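Local coordinates for 4-hydroxy-tetrahydrodipicolinate synthase (Thermotoga maritima, PDB 1O5K), which probably catalyses the condensation of pyruvate with aspartate semialdehyde to 4-hydroxy-tetrahydrodipicolinate, a step of lysine biosynthesis, at residues 218-223 / 257-262; 154-159 / 179-184. All coordinates share one frame; numbering follows the deposited sequence.

Contact 1 (218-223 / 257-262)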
ATOM      1  N   ILE A 218      21.452   6.806  12.692  1.00 21.35           N
ATOM      2  CA  ILE A 218      21.314   6.105  13.952  1.00 23.79           C
ATOM      3  C   ILE A 218      21.039   4.645  13.529  1.00 23.85           C
ATOM      4  O   ILE A 218      19.967   4.312  13.001  1.00 25.20           O
ATOM      5  CB  ILE A 218      20.259   6.707  14.867  1.00 22.98           C
ATOM      6  CG1 ILE A 218      20.724   8.106  15.337  1.00 26.80           C
ATOM      7  CG2 ILE A 218      20.049   5.732  16.061  1.00 25.53           C
ATOM      8  CD1 ILE A 218      19.620   8.957  16.031  1.00 23.75           C
ATOM      9  N   SER A 219      22.099   3.839  13.679  1.00 25.07           N
ATOM     10  CA  SER A 219      22.291   2.586  12.956  1.00 26.21           C
ATOM     11  C   SER A 219      22.039   1.339  13.761  1.00 24.98           C
ATOM     12  O   SER A 219      22.385   1.243  14.909  1.00 27.25           O
ATOM     13  CB  SER A 219      23.750   2.529  12.470  1.00 25.30           C
ATOM     14  OG  SER A 219      24.023   1.358  11.720  1.00 25.73           O
ATOM     15  N   VAL A 220      21.513   0.342  13.077  1.00 24.07           N
ATOM     16  CA  VAL A 220      21.461  -1.049  13.619  1.00 20.98           C
ATOM     17  C   VAL A 220      22.721  -1.829  13.164  1.00 22.77           C
ATOM     18  O   VAL A 220      23.392  -2.541  13.937  1.00 24.10           O
ATOM     19  CB  VAL A 220      20.239  -1.710  13.098  1.00 23.17           C
ATOM     20  CG1 VAL A 220      20.232  -3.219  13.395  1.00 27.68           C
ATOM     21  CG2 VAL A 220      18.963  -1.044  13.706  1.00 26.14           C
ATOM     22  N   VAL A 221      23.033  -1.703  11.881  1.00 24.94           N
ATOM     23  CA  VAL A 221      24.176  -2.397  11.284  1.00 26.52           C
ATOM     24  C   VAL A 221      25.491  -2.117  11.984  1.00 25.47           C
ATOM     25  O   VAL A 221      26.366  -2.987  12.018  1.00 24.12           O
ATOM     26  CB  VAL A 221      24.334  -2.048   9.739  1.00 30.31           C
ATOM     27  CG1 VAL A 221      25.537  -2.752   9.195  1.00 36.28           C
ATOM     28  CG2 VAL A 221      23.108  -2.480   8.911  1.00 33.83           C
ATOM     29  N   SER A 222      25.692  -0.890  12.474  1.00 23.36           N
ATOM     30  CA  SER A 222      26.893  -0.592  13.190  1.00 23.45           C
ATOM     31  C   SER A 222      27.131  -1.423  14.452  1.00 25.74           C
ATOM     32  O   SER A 222      28.257  -1.421  14.963  1.00 25.40           O
ATOM     33  CB  SER A 222      26.961   0.892  13.563  1.00 24.02           C
ATOM     34  OG  SER A 222      25.879   1.291  14.404  1.00 24.16           O
ATOM     35  N   ASN A 223      26.111  -2.120  14.981  1.00 24.35           N
ATOM     36  CA  ASN A 223      26.377  -3.059  16.070  1.00 24.12           C
ATOM     37  C   ASN A 223      27.422  -4.094  15.672  1.00 24.68           C
ATOM     38  O   ASN A 223      28.259  -4.492  16.482  1.00 25.97           O
ATOM     39  CB  ASN A 223      25.107  -3.790  16.471  1.00 24.96           C
ATOM     40  CG  ASN A 223      24.228  -2.989  17.432  1.00 25.74           C
ATOM     41  OD1 ASN A 223      24.412  -3.043  18.665  1.00 24.43           O
ATOM     42  ND2 ASN A 223      23.221  -2.286  16.875  1.00 24.69           N
ATOM     43  N   ALA A 257      19.928  -8.420   5.431  1.00 25.46           N
ATOM     44  CA  ALA A 257      19.848  -9.602   6.271  1.00 25.52           C
ATOM     45  C   ALA A 257      19.428  -9.269   7.694  1.00 25.93           C
ATOM     46  O   ALA A 257      18.784 -10.107   8.371  1.00 26.52           O
ATOM     47  CB  ALA A 257      21.160 -10.351   6.272  1.00 24.97           C
ATOM     48  N   LEU A 258      19.819  -8.084   8.182  1.00 24.82           N
ATOM     49  CA  LEU A 258      19.535  -7.721   9.556  1.00 24.86           C
ATOM     50  C   LEU A 258      18.052  -7.375   9.774  1.00 26.66           C
ATOM     51  O   LEU A 258      17.611  -7.143  10.877  1.00 26.81           O
ATOM     52  CB  LEU A 258      20.496  -6.569   9.993  1.00 23.75           C
ATOM     53  CG  LEU A 258      21.926  -7.024  10.211  1.00 25.71           C
ATOM     54  CD1 LEU A 258      22.804  -5.846  10.573  1.00 32.51           C
ATOM     55  CD2 LEU A 258      22.043  -8.126  11.334  1.00 24.46           C
ATOM     56  N   PHE A 259      17.266  -7.383   8.712  1.00 24.93           N
ATOM     57  CA  PHE A 259      15.856  -7.148   8.819  1.00 26.74           C
ATOM     58  C   PHE A 259      14.975  -8.201   8.188  1.00 27.45           C
ATOM     59  O   PHE A 259      13.803  -7.972   7.989  1.00 29.09           O
ATOM     60  CB  PHE A 259      15.574  -5.742   8.268  1.00 30.95           C
ATOM     61  CG  PHE A 259      16.264  -4.701   9.035  1.00 28.33           C
ATOM     62  CD1 PHE A 259      15.636  -4.113  10.104  1.00 29.34           C
ATOM     63  CD2 PHE A 259      17.572  -4.344   8.731  1.00 34.82           C
ATOM     64  CE1 PHE A 259      16.298  -3.126  10.863  1.00 35.34           C
ATOM     65  CE2 PHE A 259      18.225  -3.372   9.472  1.00 36.84           C
ATOM     66  CZ  PHE A 259      17.573  -2.772  10.538  1.00 32.58           C
ATOM     67  N   VAL A 260      15.505  -9.402   7.968  1.00 26.56           N
ATOM     68  CA  VAL A 260      14.653 -10.477   7.443  1.00 26.81           C
ATOM     69  C   VAL A 260      13.623 -10.932   8.487  1.00 27.07           C
ATOM     70  O   VAL A 260      12.626 -11.535   8.131  1.00 27.80           O
ATOM     71  CB  VAL A 260      15.457 -11.655   6.870  1.00 27.37           C
ATOM     72  CG1 VAL A 260      16.251 -11.203   5.660  1.00 28.78           C
ATOM     73  CG2 VAL A 260      16.417 -12.256   7.905  1.00 24.11           C
ATOM     74  N   GLU A 261      13.918 -10.711   9.766  1.00 23.32           N
ATOM     75  CA  GLU A 261      12.935 -10.805  10.830  1.00 23.90           C
ATOM     76  C   GLU A 261      13.031  -9.501  11.556  1.00 23.19           C
ATOM     77  O   GLU A 261      14.012  -8.789  11.408  1.00 24.02           O
ATOM     78  CB  GLU A 261      13.274 -11.936  11.791  1.00 25.44           C
ATOM     79  CG  GLU A 261      13.205 -13.281  11.099  1.00 26.87           C
ATOM     80  CD  GLU A 261      13.318 -14.429  12.078  1.00 33.36           C
ATOM     81  OE1 GLU A 261      12.420 -14.590  12.916  1.00 35.13           O
ATOM     82  OE2 GLU A 261      14.319 -15.148  12.017  1.00 29.81           O
ATOM     83  N   THR A 262      12.019  -9.188  12.352  1.00 24.41           N
ATOM     84  CA  THR A 262      11.996  -7.911  13.055  1.00 25.28           C
ATOM     85  C   THR A 262      13.272  -7.656  13.857  1.00 23.57           C
ATOM     86  O   THR A 262      13.677  -8.475  14.678  1.00 22.49           O
ATOM     87  CB  THR A 262      10.826  -7.913  14.011  1.00 26.00           C
ATOM     88  OG1 THR A 262       9.615  -8.056  13.262  1.00 26.07           O
ATOM     89  CG2 THR A 262      10.761  -6.563  14.760  1.00 26.74           C
TER
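Val220 and Phe259 reach for each other from opposite directions, and the far end of the phenylalanine ring meets the fork of the valine. Phe259 CZ lies 3.8 Å from Val220 CB and 3.9 Å from each of Val220 CG1 and Val220 CG2, an almost even spacing that puts the para carbon over the branch point rather than against one methyl. The ring lies oblique to this fork. Phe259 gets there although its CB does not aim at 218-223: with CG set beside its own backbone N (chi1 -62°), the ring swings across and delivers CZ.

The second pair is built differently. Leu258 and Val221 cross at about a right angle, and a single branch of the leucine does the touching: Leu258 CD1 sits 3.8 Å from Val221 CG2 and equally 3.8 Å from Val221 CA, so it rests against methyl and main chain at once. Between 257-262 and 218-223 the contact is wholly apolar.

The valines are held in place by the polar side of their own turn. Ser219 OG accepts the N-H of Ser222 at 2.9 Å, forming an ST motif, while Val220 O takes both the backbone N and the side-chain ND2 of Asn223, the latter at 3.0 Å, with Val220 O lying in the plane of the Asn223 amide. Asp203 adds hydrogen bonds to the backbone N atoms of Val220 and Val221. Val267 of helix 265-273 packs on both Val220 and Leu258.

Leu258 and Phe259 are the central residues of a type I turn from Ala257 to Val260, which follows helix 241-257. The arrangement belongs to the rim of a TIM barrel at the C-terminal ends of its strands, where strand 216-219, which carries the predicted pyruvate-binding residue Ile218, runs out into 220-223, and Val220 touches Thr56, likewise predicted to bind pyruvate.

Contact 2 (154-159 / 179-184)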
ATOM      1  N   VAL A 154       5.207  11.512  11.018  1.00 25.14           N
ATOM      2  CA  VAL A 154       5.421  12.976  11.202  1.00 26.44           C
ATOM      3  C   VAL A 154       5.598  13.587   9.842  1.00 26.51           C
ATOM      4  O   VAL A 154       6.572  13.266   9.146  1.00 26.75           O
ATOM      5  CB  VAL A 154       6.709  13.344  11.998  1.00 30.11           C
ATOM      6  CG1 VAL A 154       6.763  14.843  12.263  1.00 31.38           C
ATOM      7  CG2 VAL A 154       6.795  12.590  13.305  1.00 36.95           C
ATOM      8  N   LEU A 155       4.697  14.477   9.452  1.00 23.26           N
ATOM      9  CA  LEU A 155       4.834  15.102   8.152  1.00 22.35           C
ATOM     10  C   LEU A 155       6.046  16.008   8.205  1.00 22.89           C
ATOM     11  O   LEU A 155       6.333  16.558   9.271  1.00 23.70           O
ATOM     12  CB  LEU A 155       3.608  15.941   7.812  1.00 24.71           C
ATOM     13  CG  LEU A 155       2.323  15.193   7.588  1.00 24.27           C
ATOM     14  CD1 LEU A 155       1.218  16.179   7.414  1.00 29.13           C
ATOM     15  CD2 LEU A 155       2.393  14.220   6.378  1.00 25.81           C
ATOM     16  N   PRO A 156       6.786  16.146   7.108  1.00 24.48           N
ATOM     17  CA  PRO A 156       7.910  17.077   7.043  1.00 20.48           C
ATOM     18  C   PRO A 156       7.551  18.474   7.574  1.00 22.92           C
ATOM     19  O   PRO A 156       8.311  19.060   8.339  1.00 26.10           O
ATOM     20  CB  PRO A 156       8.305  17.034   5.541  1.00 22.29           C
ATOM     21  CG  PRO A 156       7.927  15.585   5.170  1.00 27.38           C
ATOM     22  CD  PRO A 156       6.664  15.332   5.874  1.00 26.52           C
ATOM     23  N   GLU A 157       6.375  18.978   7.226  1.00 22.25           N
ATOM     24  CA  GLU A 157       5.983  20.314   7.674  1.00 23.75           C
ATOM     25  C   GLU A 157       5.856  20.369   9.181  1.00 23.08           C
ATOM     26  O   GLU A 157       6.065  21.437   9.785  1.00 26.02           O
ATOM     27  CB  GLU A 157       4.682  20.756   7.013  1.00 26.67           C
ATOM     28  CG  GLU A 157       4.691  20.488   5.505  1.00 38.24           C
ATOM     29  CD  GLU A 157       4.036  19.133   5.155  1.00 48.20           C
ATOM     30  OE1 GLU A 157       2.777  19.070   5.091  1.00 66.48           O
ATOM     31  OE2 GLU A 157       4.743  18.129   4.962  1.00 31.07           O
ATOM     32  N   THR A 158       5.426  19.253   9.771  1.00 23.93           N
ATOM     33  CA  THR A 158       5.253  19.154  11.228  1.00 24.33           C
ATOM     34  C   THR A 158       6.628  19.109  11.854  1.00 21.48           C
ATOM     35  O   THR A 158       6.883  19.828  12.801  1.00 24.71           O
ATOM     36  CB  THR A 158       4.446  17.936  11.624  1.00 23.47           C
ATOM     37  OG1 THR A 158       3.166  17.979  11.024  1.00 21.57           O
ATOM     38  CG2 THR A 158       4.179  17.895  13.102  1.00 28.15           C
ATOM     39  N   ALA A 159       7.547  18.309  11.294  1.00 26.82           N
ATOM     40  CA  ALA A 159       8.932  18.343  11.797  1.00 22.52           C
ATOM     41  C   ALA A 159       9.555  19.733  11.709  1.00 23.09           C
ATOM     42  O   ALA A 159      10.289  20.127  12.600  1.00 24.99           O
ATOM     43  CB  ALA A 159       9.831  17.344  11.043  1.00 25.74           C
ATOM     44  N   ILE A 179      11.732   8.132  -0.051  1.00 22.68           N
ATOM     45  CA  ILE A 179      12.775   9.138  -0.395  1.00 24.17           C
ATOM     46  C   ILE A 179      12.166  10.553  -0.485  1.00 21.28           C
ATOM     47  O   ILE A 179      12.829  11.583  -0.217  1.00 23.60           O
ATOM     48  CB  ILE A 179      13.495   8.758  -1.685  1.00 23.74           C
ATOM     49  CG1 ILE A 179      14.765   9.620  -1.906  1.00 26.38           C
ATOM     50  CG2 ILE A 179      12.583   8.813  -2.913  1.00 22.70           C
ATOM     51  CD1 ILE A 179      15.750   9.600  -0.778  1.00 26.58           C
ATOM     52  N   ASP A 180      10.904  10.621  -0.830  1.00 24.16           N
ATOM     53  CA  ASP A 180      10.205  11.940  -0.818  1.00 26.26           C
ATOM     54  C   ASP A 180      10.125  12.533   0.598  1.00 26.13           C
ATOM     55  O   ASP A 180      10.292  13.755   0.769  1.00 25.58           O
ATOM     56  CB  ASP A 180       8.789  11.824  -1.376  1.00 31.33           C
ATOM     57  CG  ASP A 180       8.735  11.946  -2.850  1.00 37.06           C
ATOM     58  OD1 ASP A 180       7.838  11.321  -3.441  1.00 43.19           O
ATOM     59  OD2 ASP A 180       9.516  12.654  -3.514  1.00 37.77           O
ATOM     60  N   GLN A 181       9.845  11.664   1.573  1.00 24.90           N
ATOM     61  CA  GLN A 181       9.807  12.028   2.970  1.00 27.76           C
ATOM     62  C   GLN A 181      11.199  12.427   3.402  1.00 25.89           C
ATOM     63  O   GLN A 181      11.370  13.509   3.952  1.00 24.80           O
ATOM     64  CB  GLN A 181       9.214  10.966   3.876  1.00 28.23           C
ATOM     65  CG  GLN A 181       9.386  11.231   5.368  1.00 29.33           C
ATOM     66  CD  GLN A 181       8.136  11.805   6.065  1.00 24.05           C
ATOM     67  OE1 GLN A 181       7.069  11.952   5.466  1.00 25.89           O
ATOM     68  NE2 GLN A 181       8.282  12.075   7.351  1.00 24.69           N
ATOM     69  N   ILE A 182      12.213  11.634   3.057  1.00 25.08           N
ATOM     70  CA  ILE A 182      13.569  11.957   3.462  1.00 24.97           C
ATOM     71  C   ILE A 182      14.035  13.314   2.880  1.00 23.40           C
ATOM     72  O   ILE A 182      14.560  14.166   3.614  1.00 25.77           O
ATOM     73  CB  ILE A 182      14.507  10.832   3.021  1.00 23.82           C
ATOM     74  CG1 ILE A 182      14.193   9.559   3.875  1.00 26.07           C
ATOM     75  CG2 ILE A 182      15.953  11.268   3.124  1.00 23.56           C
ATOM     76  CD1 ILE A 182      14.884   8.290   3.312  1.00 26.09           C
ATOM     77  N   ASP A 183      13.765  13.521   1.601  1.00 22.44           N
ATOM     78  CA  ASP A 183      14.127  14.747   0.899  1.00 22.40           C
ATOM     79  C   ASP A 183      13.500  15.976   1.575  1.00 23.63           C
ATOM     80  O   ASP A 183      14.184  16.939   1.851  1.00 24.35           O
ATOM     81  CB  ASP A 183      13.659  14.630  -0.540  1.00 23.28           C
ATOM     82  CG  ASP A 183      13.985  15.838  -1.357  1.00 27.86           C
ATOM     83  OD1 ASP A 183      13.069  16.644  -1.578  1.00 25.86           O
ATOM     84  OD2 ASP A 183      15.104  16.043  -1.801  1.00 28.18           O
ATOM     85  N   ARG A 184      12.213  15.886   1.868  1.00 24.05           N
ATOM     86  CA  ARG A 184      11.455  16.992   2.438  1.00 23.34           C
ATOM     87  C   ARG A 184      11.747  17.245   3.925  1.00 21.11           C
ATOM     88  O   ARG A 184      11.809  18.404   4.346  1.00 25.51           O
ATOM     89  CB  ARG A 184       9.974  16.781   2.194  1.00 26.85           C
ATOM     90  CG  ARG A 184       9.581  17.138   0.807  1.00 35.41           C
ATOM     91  CD  ARG A 184       9.557  18.679   0.563  1.00 42.16           C
ATOM     92  NE  ARG A 184       8.280  19.271   0.971  1.00 50.48           N
ATOM     93  CZ  ARG A 184       7.897  20.545   0.757  1.00 50.00           C
ATOM     94  NH1 ARG A 184       6.701  20.939   1.172  1.00 55.82           N
ATOM     95  NH2 ARG A 184       8.689  21.427   0.154  1.00 43.23           N
TER
HETATM   96  O   HOH W   1       6.266  17.865   2.091  1.00 49.40           O
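The side-chain amide of Gln181 lies alongside the start of helix 156-165 and grips the chain just ahead of it. Gln181 NE2 donates to Val154 O at 2.8 Å; the approach is nearly along the C=O axis (165° at the oxygen), and the acceptor lies in the amide plane. A bend at chi2 (101°) turns the amide toward the chain, although CB itself does not aim there. The other half of the amide rests on proline, with Gln181 OE1 3.4 Å from Pro156 CD.

Pro156 is shared with Arg184, one turn further along helix 179-192. Here Pro156 CB stands 3.7 Å from Arg184 CB, the two side chains crossing at about a right angle, and it is the base of the arginine chain that makes the contact. Both helices flank the TIM barrel, and strand 169-171 lies between them in sequence: the contact joins successive helices on the outside of the barrel, at the N-terminal end of each. Leu155 occupies the N-cap position before Pro156.

Beyond the proline, the arginine chain folds at chi2 and chi3 to bring its guanidinium to a water, which accepts from Arg184 NE at 2.7 Å and donates to Glu157 OE2 at 3.3 Å. The opposite charges are thus bridged through water, Glu157 OE2 and Arg184 NH1 standing 5.1 Å apart.

Further bonds fix the amide of Gln181: its NE2 also donates to Glu174, and its OE1 accepts from Asn153. On helix 179-192, Asp180 and Asp183 form salt bridges with arginines of the third subunit, Asp180 with Arg205 and Arg252 and Asp183 with Arg249.

How the contacts relate
From the N terminus, five of the parallel barrel strands, 16-20 to 141-144, are complete before contact 2 opens at 154-159. It closes a short excursion through helix 156-165 and strand 169-171, returning at the start of helix 179-192. The chain then passes helix 206-212 and enters strand 216-219, whose end opens contact 1. That loop is longer and mainly helical, running through helices 226-237 and 241-257 before it closes at 257-262, ahead of helix 265-273. The two loops follow in series, neither nested nor crossed. Their centres lie about 23 Å apart: contact 2 joins neighbouring outer helices, whereas contact 1 ties a barrel strand's end to the C-terminal helical region.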